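Side-chain contacts in Rab GDP-dissociation inhibitor (Saccharomyces cerevisiae, PDB 2BCG), which inhibits GDP dissociation from, and subsequent GTP binding to, the Rab GTPase SEC4, and extracts GDP-bound YPT7 from vacuolar membranes: residues 19-24 with 421-426; 89-92 with 96-99. All blocks are in the same frame, centred on the assembly; numbering follows the deposited sequence. Where two conformers were deposited one is given.

Contacts 1 and 2 lie side by side in the middle of the chain, with centres about 9 Å apart. Along the sequence, 19-24 comes first, then both segments of contact 2, and 421-426 comes near the end. Contact 1 joins the first turns of helices 21-32 and 424-438. Contact 2 closes the short turn between strand 91-92 and helix 96-104. Segment 421-426 links the two: Ser421 O probably bonds Phe90 N at 2.9 Å, and Glu424 OE2 probably accepts from Glu96 N at 2.8 Å. Together they tie the Rossmann-like sheet region to the small sheet whose strand 112-114 lies in a YPT1-interacting region.

Contact 1: residues 19-24 with 421-426; sequences TGITEC and SHFESM
Ile21 and Thr22, in the first turn of the helix of a Rossmann-like beta-alpha-beta unit, pack against Phe423 and Met426 at the start of helix 424-438. All four residues are buried. Met426 lies closest. Its CG comes within 3.3 Å of Thr22 OG1, and the two side chains run past each other in opposite directions. The thioether then passes across Ile21. Met426 CG is anti to its backbone N (chi1 180°). Bends at the next two torsions fold the chain back, so its CE reaches Ile21 CG1 at 3.9 Å. Here the two side chains cross at about a right angle. The same methyl also sits 3.5 Å above the plane of the Phe423 ring, offset toward the rim. The methyl thus touches both Phe423, one turn earlier, and Ile21.

The beta-alpha-beta crossover is made by strand 14-17, helix 21-32 and strand 37-40. The two strands are parallel neighbours in the five-stranded sheet, and the helix connects them. Gly20 is the N-cap residue of that helix, and Gly20 O accepts from Cys24 N at 2.9 Å. Phe423 has the equivalent N-cap position before helix 424-438.

The other branch of Ile21 serves the aromatic partner. Its CG2 meets Phe423 CZ at 3.9 Å, arriving obliquely on the ring. The same CG2 also lies 4.0 Å from Met426 CG, whereas CG1 meets the methionine methyl. Ile21 also touches Tyr417, whose hydroxyl bonds Thr22 N, and Leu244 and Phe248 of helix 243-254. Thr22 OG1 has a hydrogen-bond partner outside the two segments. The Thr22 side chain reaches Asp429, Val430 and Ile433 farther along helix 424-438.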
loop_
_atom_site.group_PDB
_atom_site.type_symbol
_atom_site.label_atom_id
_atom_site.label_comp_id
_atom_site.label_asym_id
_atom_site.label_seq_id
_atom_site.Cartn_x
_atom_site.Cartn_y
_atom_site.Cartn_z
ATOM N N THR A 19 -10.569 5.961 -1.320
ATOM C CA THR A 19 -9.297 5.680 -0.645
ATOM C C THR A 19 -8.353 4.844 -1.494
ATOM O O THR A 19 -7.564 4.058 -0.952
ATOM C CB THR A 19 -9.512 4.994 0.722
ATOM O OG1 THR A 19 -10.253 3.768 0.549
ATOM C CG2 THR A 19 -10.270 5.898 1.685
ATOM N N GLY A 20 -8.386 5.037 -2.816
ATOM C CA GLY A 20 -7.229 4.651 -3.625
ATOM C C GLY A 20 -5.926 5.286 -3.188
ATOM O O GLY A 20 -5.904 6.359 -2.552
ATOM N N ILE A 21 -4.820 4.662 -3.580
ATOM C CA ILE A 21 -3.511 5.165 -3.161
ATOM C C ILE A 21 -3.234 6.656 -3.553
ATOM O O ILE A 21 -2.644 7.393 -2.776
ATOM C CB ILE A 21 -2.388 4.224 -3.677
ATOM C CG1 ILE A 21 -1.007 4.630 -3.152
ATOM C CG2 ILE A 21 -2.398 4.095 -5.202
ATOM C CD1 ILE A 21 -0.910 4.757 -1.676
ATOM N N THR A 22 -3.609 7.084 -4.751
ATOM C CA THR A 22 -3.359 8.486 -5.115
ATOM C C THR A 22 -3.999 9.419 -4.091
ATOM O O THR A 22 -3.339 10.348 -3.596
ATOM C CB THR A 22 -3.897 8.770 -6.504
ATOM O OG1 THR A 22 -3.269 7.895 -7.432
ATOM C CG2 THR A 22 -3.688 10.239 -6.899
ATOM N N GLU A 23 -5.249 9.128 -3.730
ATOM C CA GLU A 23 -5.999 9.978 -2.785
ATOM C C GLU A 23 -5.418 9.878 -1.385
ATOM O O GLU A 23 -5.342 10.871 -0.654
ATOM C CB GLU A 23 -7.475 9.593 -2.726
ATOM C CG GLU A 23 -8.307 10.146 -3.861
ATOM C CD GLU A 23 -8.015 9.517 -5.212
ATOM O OE1 GLU A 23 -8.189 10.224 -6.241
ATOM O OE2 GLU A 23 -7.712 8.301 -5.265
ATOM N N CYS A 24 -5.067 8.656 -0.967
ATOM C CA CYS A 24 -4.517 8.494 0.375
ATOM C C CYS A 24 -3.155 9.227 0.488
ATOM O O CYS A 24 -2.901 9.845 1.505
ATOM C CB CYS A 24 -4.378 7.023 0.758
ATOM S SG CYS A 24 -5.968 6.200 0.945
ATOM N N SER A 421 3.660 -1.107 -15.416
ATOM C CA SER A 421 3.932 -2.218 -14.490
ATOM C C SER A 421 4.391 -1.759 -13.108
ATOM O O SER A 421 4.577 -2.576 -12.207
ATOM C CB SER A 421 4.995 -3.122 -15.126
ATOM O OG SER A 421 6.255 -2.481 -15.192
ATOM N N HIS A 422 4.566 -0.449 -12.940
ATOM C CA HIS A 422 5.004 0.088 -11.658
ATOM C C HIS A 422 4.336 1.432 -11.376
ATOM O O HIS A 422 3.562 1.921 -12.196
ATOM C CB HIS A 422 6.533 0.193 -11.627
ATOM C CG HIS A 422 7.100 1.037 -12.715
ATOM N ND1 HIS A 422 7.202 2.407 -12.613
ATOM C CD2 HIS A 422 7.588 0.711 -13.939
ATOM C CE1 HIS A 422 7.736 2.889 -13.721
ATOM N NE2 HIS A 422 7.986 1.882 -14.540
ATOM N N PHE A 423 4.607 2.008 -10.202
ATOM C CA PHE A 423 3.809 3.141 -9.695
ATOM C C PHE A 423 4.331 4.545 -10.083
ATOM O O PHE A 423 3.779 5.562 -9.643
ATOM C CB PHE A 423 3.636 3.025 -8.148
ATOM C CG PHE A 423 2.325 2.378 -7.681
ATOM C CD1 PHE A 423 1.104 2.719 -8.265
ATOM C CD2 PHE A 423 2.304 1.471 -6.609
ATOM C CE1 PHE A 423 -0.114 2.159 -7.824
ATOM C CE2 PHE A 423 1.100 0.927 -6.164
ATOM C CZ PHE A 423 -0.103 1.288 -6.760
ATOM N N GLU A 424 5.335 4.641 -10.972
ATOM C CA GLU A 424 5.850 5.986 -11.270
ATOM C C GLU A 424 4.783 6.916 -11.852
ATOM O O GLU A 424 4.727 8.109 -11.495
ATOM C CB GLU A 424 7.082 5.914 -12.170
ATOM C CG GLU A 424 8.159 6.870 -11.776
ATOM C CD GLU A 424 8.659 6.722 -10.324
ATOM O OE1 GLU A 424 8.608 5.613 -9.709
ATOM O OE2 GLU A 424 9.103 7.748 -9.793
ATOM N N SER A 425 3.921 6.415 -12.738
ATOM C CA SER A 425 2.894 7.306 -13.295
ATOM C C SER A 425 1.864 7.726 -12.205
ATOM O O SER A 425 1.263 8.811 -12.295
ATOM C CB SER A 425 2.187 6.700 -14.513
ATOM O OG SER A 425 1.483 5.531 -14.138
ATOM N N MET A 426 1.679 6.901 -11.172
ATOM C CA MET A 426 0.757 7.230 -10.069
ATOM C C MET A 426 1.377 8.369 -9.250
ATOM O O MET A 426 0.670 9.328 -8.929
ATOM C CB MET A 426 0.448 5.979 -9.222
ATOM C CG MET A 426 -0.503 6.178 -8.023
ATOM S SD MET A 426 0.322 6.960 -6.589
ATOM C CE MET A 426 1.426 5.588 -6.101
#

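Contact 2: residues 89-92 with 96-99; sequences KFLM and ELTN
Leu97 and Thr98, in the first turn of helix 96-104, face Leu91 and Met92 across a tight strand-to-helix connection. The helix begins with Glu96, whose CB points away from the strand.

Leu97 comes next and carries the apolar part. Its CG is anti to the backbone N (chi1 -178°), which extends the side chain toward the strand. Its CD2 touches Leu91 CD2 at 3.7 Å and lies 3.9 Å from Leu91 CG. The two leucines cross at a slant, methyl against methyl.

Thr98 faces the strand end. Its CG2 lies 3.4 Å from Met92 O and 4.3 Å from Leu91 CD2. Its OG1 is turned to the turn residues instead and hydrogen-bonds Gly95 O. A water bridges the two segments. It donates to Met92 O at 2.8 Å and accepts from Thr98 N at 3.1 Å. The water gives a partner to this first-turn N-H and to the last strand carbonyl. Thr98 also packs on an apolar side chain of another protein chain in the assembly.

With one of the two deposited Glu96 conformers, Asn99 ND2 bonds Glu96 OE2, so this link within the helix is doubtful.

Strand 91-92 is an outer strand of a three-stranded antiparallel sheet, and Leu91 pairs with Leu235 of strand 234-237. Met92 extends to Leu221 and Ser225 of helix 212-229, while Leu97 rests on Met426 and Thr427 of helix 424-438.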
loop_
_atom_site.group_PDB
_atom_site.type_symbol
_atom_site.label_atom_id
_atom_site.label_comp_id
_atom_site.label_asym_id
_atom_site.label_seq_id
_atom_site.Cartn_x
_atom_site.Cartn_y
_atom_site.Cartn_z
ATOM N N LYS A 89 1.017 -3.747 -9.628
ATOM C CA LYS A 89 2.072 -2.720 -9.738
ATOM C C LYS A 89 3.228 -3.150 -8.864
ATOM O O LYS A 89 2.984 -3.691 -7.752
ATOM C CB LYS A 89 1.618 -1.351 -9.199
ATOM C CG LYS A 89 0.401 -0.783 -9.856
ATOM C CD LYS A 89 0.785 -0.126 -11.183
ATOM C CE LYS A 89 -0.437 0.379 -11.885
ATOM N NZ LYS A 89 -0.027 1.044 -13.165
ATOM N N PHE A 90 4.458 -2.932 -9.357
ATOM C CA PHE A 90 5.651 -2.929 -8.531
ATOM C C PHE A 90 6.118 -1.508 -8.184
ATOM O O PHE A 90 5.672 -0.529 -8.791
ATOM C CB PHE A 90 6.761 -3.678 -9.244
ATOM C CG PHE A 90 6.475 -5.165 -9.412
ATOM C CD1 PHE A 90 6.484 -5.772 -10.676
ATOM C CD2 PHE A 90 6.206 -5.960 -8.303
ATOM C CE1 PHE A 90 6.240 -7.156 -10.806
ATOM C CE2 PHE A 90 5.941 -7.333 -8.443
ATOM C CZ PHE A 90 5.978 -7.930 -9.700
ATOM N N LEU A 91 7.034 -1.388 -7.221
ATOM C CA LEU A 91 7.677 -0.079 -6.944
ATOM C C LEU A 91 9.109 -0.059 -7.523
ATOM O O LEU A 91 9.889 -0.944 -7.217
ATOM C CB LEU A 91 7.802 0.141 -5.426
ATOM C CG LEU A 91 6.522 0.537 -4.661
ATOM C CD1 LEU A 91 5.617 -0.689 -4.460
ATOM C CD2 LEU A 91 6.856 1.190 -3.327
ATOM N N MET A 92 9.443 0.940 -8.342
ATOM C CA MET A 92 10.860 1.129 -8.673
ATOM C C MET A 92 11.635 1.465 -7.389
ATOM O O MET A 92 11.263 2.383 -6.632
ATOM C CB MET A 92 11.050 2.272 -9.678
ATOM C CG MET A 92 10.632 1.937 -11.077
ATOM S SD MET A 92 11.883 0.871 -11.854
ATOM C CE MET A 92 12.161 1.637 -13.436
ATOM N N GLU A 96 9.950 7.706 -7.152
ATOM C CA GLU A 96 9.365 8.731 -6.286
ATOM C C GLU A 96 8.553 8.150 -5.113
ATOM O O GLU A 96 8.587 8.708 -4.005
ATOM C CB GLU A 96 8.493 9.689 -7.097
ATOM C CG GLU A 96 8.065 10.936 -6.317
ATOM C CD GLU A 96 9.252 11.805 -5.895
ATOM O OE1 GLU A 96 10.072 12.156 -6.774
ATOM O OE2 GLU A 96 9.381 12.141 -4.687
ATOM N N LEU A 97 7.835 7.027 -5.311
ATOM C CA LEU A 97 7.058 6.483 -4.185
ATOM C C LEU A 97 7.961 6.086 -3.043
ATOM O O LEU A 97 7.649 6.350 -1.874
ATOM C CB LEU A 97 6.086 5.372 -4.639
ATOM C CG LEU A 97 5.201 4.762 -3.537
ATOM C CD1 LEU A 97 4.393 5.858 -2.822
ATOM C CD2 LEU A 97 4.272 3.675 -4.102
ATOM N N THR A 98 9.123 5.512 -3.360
ATOM C CA THR A 98 10.046 5.194 -2.270
ATOM C C THR A 98 10.490 6.484 -1.550
ATOM O O THR A 98 10.579 6.509 -0.315
ATOM C CB THR A 98 11.254 4.334 -2.712
ATOM O OG1 THR A 98 12.036 5.068 -3.649
ATOM C CG2 THR A 98 10.769 3.056 -3.350
ATOM N N ASN A 99 10.769 7.538 -2.319
ATOM C CA ASN A 99 11.178 8.841 -1.757
ATOM C C ASN A 99 10.091 9.402 -0.796
ATOM O O ASN A 99 10.386 9.923 0.295
ATOM C CB ASN A 99 11.470 9.813 -2.908
ATOM C CG ASN A 99 12.153 11.105 -2.439
ATOM O OD1 ASN A 99 13.000 11.085 -1.561
ATOM N ND2 ASN A 99 11.746 12.230 -3.019
HETATM O O HOH W 1 9.109 3.996 -6.016
#